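Local coordinates for protein arginase 1, mitochondrial (Arabidopsis thaliana, PDB 6VSU) that hydrolyses L-arginine to urea and L-ornithine with a pair of manganese ions, and also converts agmatine to putrescine, working as a homohexamer, at residues L124-E129 and E152-P157. Residues are numbered along the deposited sequence; the frame is centred on the assembly and turned at random.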
ATOM      1  N   LEU E 124     -39.223 -10.056   6.810  1.00 25.06           N
ATOM      2  CA  LEU E 124     -39.776  -9.880   5.443  1.00 25.89           C
ATOM      3  C   LEU E 124     -39.126 -10.929   4.522  1.00 24.06           C
ATOM      4  O   LEU E 124     -39.776 -11.495   3.677  1.00 23.87           O
ATOM      5  CB  LEU E 124     -39.397  -8.470   4.992  1.00 27.06           C
ATOM      6  CG  LEU E 124     -40.450  -7.367   4.843  1.00 29.99           C
ATOM      7  CD1 LEU E 124     -41.718  -7.567   5.626  1.00 31.64           C
ATOM      8  CD2 LEU E 124     -39.829  -6.002   5.152  1.00 30.59           C
ATOM      9  N   VAL E 125     -37.855 -11.202   4.710  1.00 22.53           N
ATOM     10  CA  VAL E 125     -37.175 -12.301   3.973  1.00 22.85           C
ATOM     11  C   VAL E 125     -37.791 -13.650   4.380  1.00 23.98           C
ATOM     12  O   VAL E 125     -38.182 -14.420   3.456  1.00 24.29           O
ATOM     13  CB  VAL E 125     -35.662 -12.314   4.228  1.00 22.03           C
ATOM     14  CG1 VAL E 125     -35.019 -13.479   3.508  1.00 21.93           C
ATOM     15  CG2 VAL E 125     -35.020 -11.012   3.816  1.00 21.89           C
ATOM     16  N   MET E 126     -37.944 -13.892   5.688  1.00 24.34           N
ATOM     17  CA  MET E 126     -38.370 -15.200   6.234  1.00 26.10           C
ATOM     18  C   MET E 126     -39.804 -15.498   5.801  1.00 27.67           C
ATOM     19  O   MET E 126     -40.091 -16.698   5.576  1.00 26.69           O
ATOM     20  CB  MET E 126     -38.266 -15.254   7.760  1.00 26.74           C
ATOM     21  CG  MET E 126     -36.811 -15.122   8.227  1.00 25.28           C
ATOM     22  SD  MET E 126     -36.691 -15.139  10.034  1.00 25.23           S
ATOM     23  CE  MET E 126     -37.131 -16.851  10.322  1.00 27.18           C
ATOM     24  N   GLU E 127     -40.597 -14.433   5.643  1.00 28.31           N
ATOM     25  CA  GLU E 127     -42.020 -14.452   5.212  1.00 31.46           C
ATOM     26  C   GLU E 127     -42.129 -14.973   3.776  1.00 31.03           C
ATOM     27  O   GLU E 127     -43.215 -15.429   3.420  1.00 30.85           O
ATOM     28  CB  GLU E 127     -42.689 -13.097   5.447  1.00 35.62           C
ATOM     29  CG  GLU E 127     -43.171 -12.934   6.875  1.00 41.38           C
ATOM     30  CD  GLU E 127     -43.437 -11.525   7.379  1.00 47.12           C
ATOM     31  OE1 GLU E 127     -43.486 -10.594   6.561  1.00 44.21           O
ATOM     32  OE2 GLU E 127     -43.597 -11.372   8.597  1.00 50.66           O
ATOM     33  N   GLU E 128     -41.083 -14.807   2.963  1.00 28.88           N
ATOM     34  CA  GLU E 128     -41.125 -15.364   1.597  1.00 30.13           C
ATOM     35  C   GLU E 128     -40.506 -16.754   1.614  1.00 29.61           C
ATOM     36  O   GLU E 128     -39.311 -16.902   1.533  1.00 26.72           O
ATOM     37  CB  GLU E 128     -40.436 -14.417   0.618  1.00 31.22           C
ATOM     38  CG  GLU E 128     -41.207 -13.125   0.474  1.00 32.75           C
ATOM     39  CD  GLU E 128     -42.449 -13.255  -0.382  1.00 35.33           C
ATOM     40  OE1 GLU E 128     -42.581 -14.237  -1.169  1.00 37.15           O
ATOM     41  OE2 GLU E 128     -43.248 -12.345  -0.309  1.00 37.81           O
ATOM     42  N   GLU E 129     -41.375 -17.764   1.654  1.00 31.22           N
ATOM     43  CA  GLU E 129     -40.983 -19.195   1.642  1.00 33.26           C
ATOM     44  C   GLU E 129     -40.325 -19.511   0.296  1.00 30.92           C
ATOM     45  O   GLU E 129     -40.877 -19.104  -0.723  1.00 31.29           O
ATOM     46  CB  GLU E 129     -42.253 -20.030   1.800  1.00 39.20           C
ATOM     47  CG  GLU E 129     -42.012 -21.421   2.337  1.00 45.63           C
ATOM     48  CD  GLU E 129     -41.872 -21.490   3.846  1.00 51.57           C
ATOM     49  OE1 GLU E 129     -42.751 -20.948   4.546  1.00 52.54           O
ATOM     50  OE2 GLU E 129     -40.886 -22.089   4.312  1.00 53.95           O
ATOM     51  N   GLU E 152     -38.161 -14.937  17.200  1.00 25.97           N
ATOM     52  CA  GLU E 152     -39.605 -14.546  17.312  1.00 27.45           C
ATOM     53  C   GLU E 152     -40.407 -15.202  16.170  1.00 27.10           C
ATOM     54  O   GLU E 152     -41.458 -15.732  16.404  1.00 26.50           O
ATOM     55  CB  GLU E 152     -39.721 -13.024  17.247  1.00 28.23           C
ATOM     56  CG  GLU E 152     -39.118 -12.293  18.453  1.00 29.32           C
ATOM     57  CD  GLU E 152     -39.244 -10.783  18.337  1.00 30.04           C
ATOM     58  OE1 GLU E 152     -39.333 -10.272  17.198  1.00 30.81           O
ATOM     59  OE2 GLU E 152     -39.331 -10.128  19.357  1.00 31.89           O
ATOM     60  N   LYS E 153     -39.853 -15.212  14.955  1.00 27.15           N
ATOM     61  CA  LYS E 153     -40.591 -15.683  13.759  1.00 28.97           C
ATOM     62  C   LYS E 153     -40.717 -17.205  13.838  1.00 28.13           C
ATOM     63  O   LYS E 153     -41.774 -17.700  13.541  1.00 29.40           O
ATOM     64  CB  LYS E 153     -39.888 -15.235  12.471  1.00 29.95           C
ATOM     65  CG  LYS E 153     -40.561 -15.684  11.196  1.00 32.90           C
ATOM     66  CD  LYS E 153     -41.782 -14.905  10.945  1.00 37.33           C
ATOM     67  CE  LYS E 153     -42.488 -15.364   9.690  1.00 41.15           C
ATOM     68  NZ  LYS E 153     -43.847 -14.775   9.637  1.00 44.91           N
ATOM     69  N   LEU E 154     -39.679 -17.918  14.245  1.00 26.06           N
ATOM     70  CA  LEU E 154     -39.772 -19.398  14.361  1.00 26.59           C
ATOM     71  C   LEU E 154     -40.529 -19.784  15.644  1.00 28.05           C
ATOM     72  O   LEU E 154     -41.047 -20.906  15.688  1.00 30.16           O
ATOM     73  CB  LEU E 154     -38.367 -20.010  14.322  1.00 25.76           C
ATOM     74  CG  LEU E 154     -37.621 -19.804  13.001  1.00 25.42           C
ATOM     75  CD1 LEU E 154     -36.219 -20.375  13.077  1.00 24.83           C
ATOM     76  CD2 LEU E 154     -38.425 -20.360  11.813  1.00 26.54           C
ATOM     77  N   GLY E 155     -40.663 -18.894  16.627  1.00 27.26           N
ATOM     78  CA  GLY E 155     -41.507 -19.172  17.793  1.00 28.45           C
ATOM     79  C   GLY E 155     -40.741 -19.999  18.826  1.00 28.39           C
ATOM     80  O   GLY E 155     -41.361 -20.754  19.559  1.00 29.35           O
ATOM     81  N   GLY E 156     -39.437 -19.786  18.967  1.00 26.91           N
ATOM     82  CA  GLY E 156     -38.681 -20.477  20.010  1.00 27.51           C
ATOM     83  C   GLY E 156     -37.189 -20.238  19.907  1.00 26.23           C
ATOM     84  O   GLY E 156     -36.729 -19.486  19.067  1.00 25.11           O
ATOM     85  N   PRO E 157     -36.420 -20.836  20.830  1.00 26.93           N
ATOM     86  CA  PRO E 157     -34.983 -20.623  20.866  1.00 25.98           C
ATOM     87  C   PRO E 157     -34.242 -21.344  19.735  1.00 24.86           C
ATOM     88  O   PRO E 157     -34.714 -22.349  19.191  1.00 25.31           O
ATOM     89  CB  PRO E 157     -34.601 -21.118  22.284  1.00 26.77           C
ATOM     90  CG  PRO E 157     -35.648 -22.147  22.633  1.00 28.19           C
ATOM     91  CD  PRO E 157     -36.911 -21.642  21.969  1.00 28.74           C
TER
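Lys153 leaves its helix with CG anti to the backbone N (chi1 179°) and then bends about its CB-CG bond (chi2 74°), while Met126 runs the opposite way, extended from CA to SD and turned about the CG-SD bond so that its methyl swings round (chi3 69°). The two chains slide past each other, one lysine serving two kinds of neighbour. Its aliphatic root receives the thioether: Met126 CE lies 3.7 Å from Lys153 CG, and Met126 SD is 4.0 Å from Lys153 CB. The same methyl also meets the branch of Leu154, with Met126 CE 4.0 Å from Leu154 CG. Further out, the lysine chain crosses that of Glu127 at about a right angle, and Lys153 NZ forms a long salt bridge of 3.6 Å to Glu127 OE2; the ammonium lies nearer Glu127 CG, at 3.4 Å. An alanine in place of Met126 would probably open a gap beside the lysine methylenes and leave Leu154 without its apolar partner across the contact. The pairing joins the C-terminal ends of helices 111-126 and 143-154, which lead into strands 131-136 and 158-163, successive in the chain though not adjacent in the parallel sheet of the arginase alpha/beta fold; Gly155, at positive phi, closes the second helix in a Schellman motif. Without a hydrogen bond between the segments, away from the manganese site, the contact consists of thioether and aliphatic packing beside a loose, surface-lying charge pair, whose electrostatic contribution is probably modest.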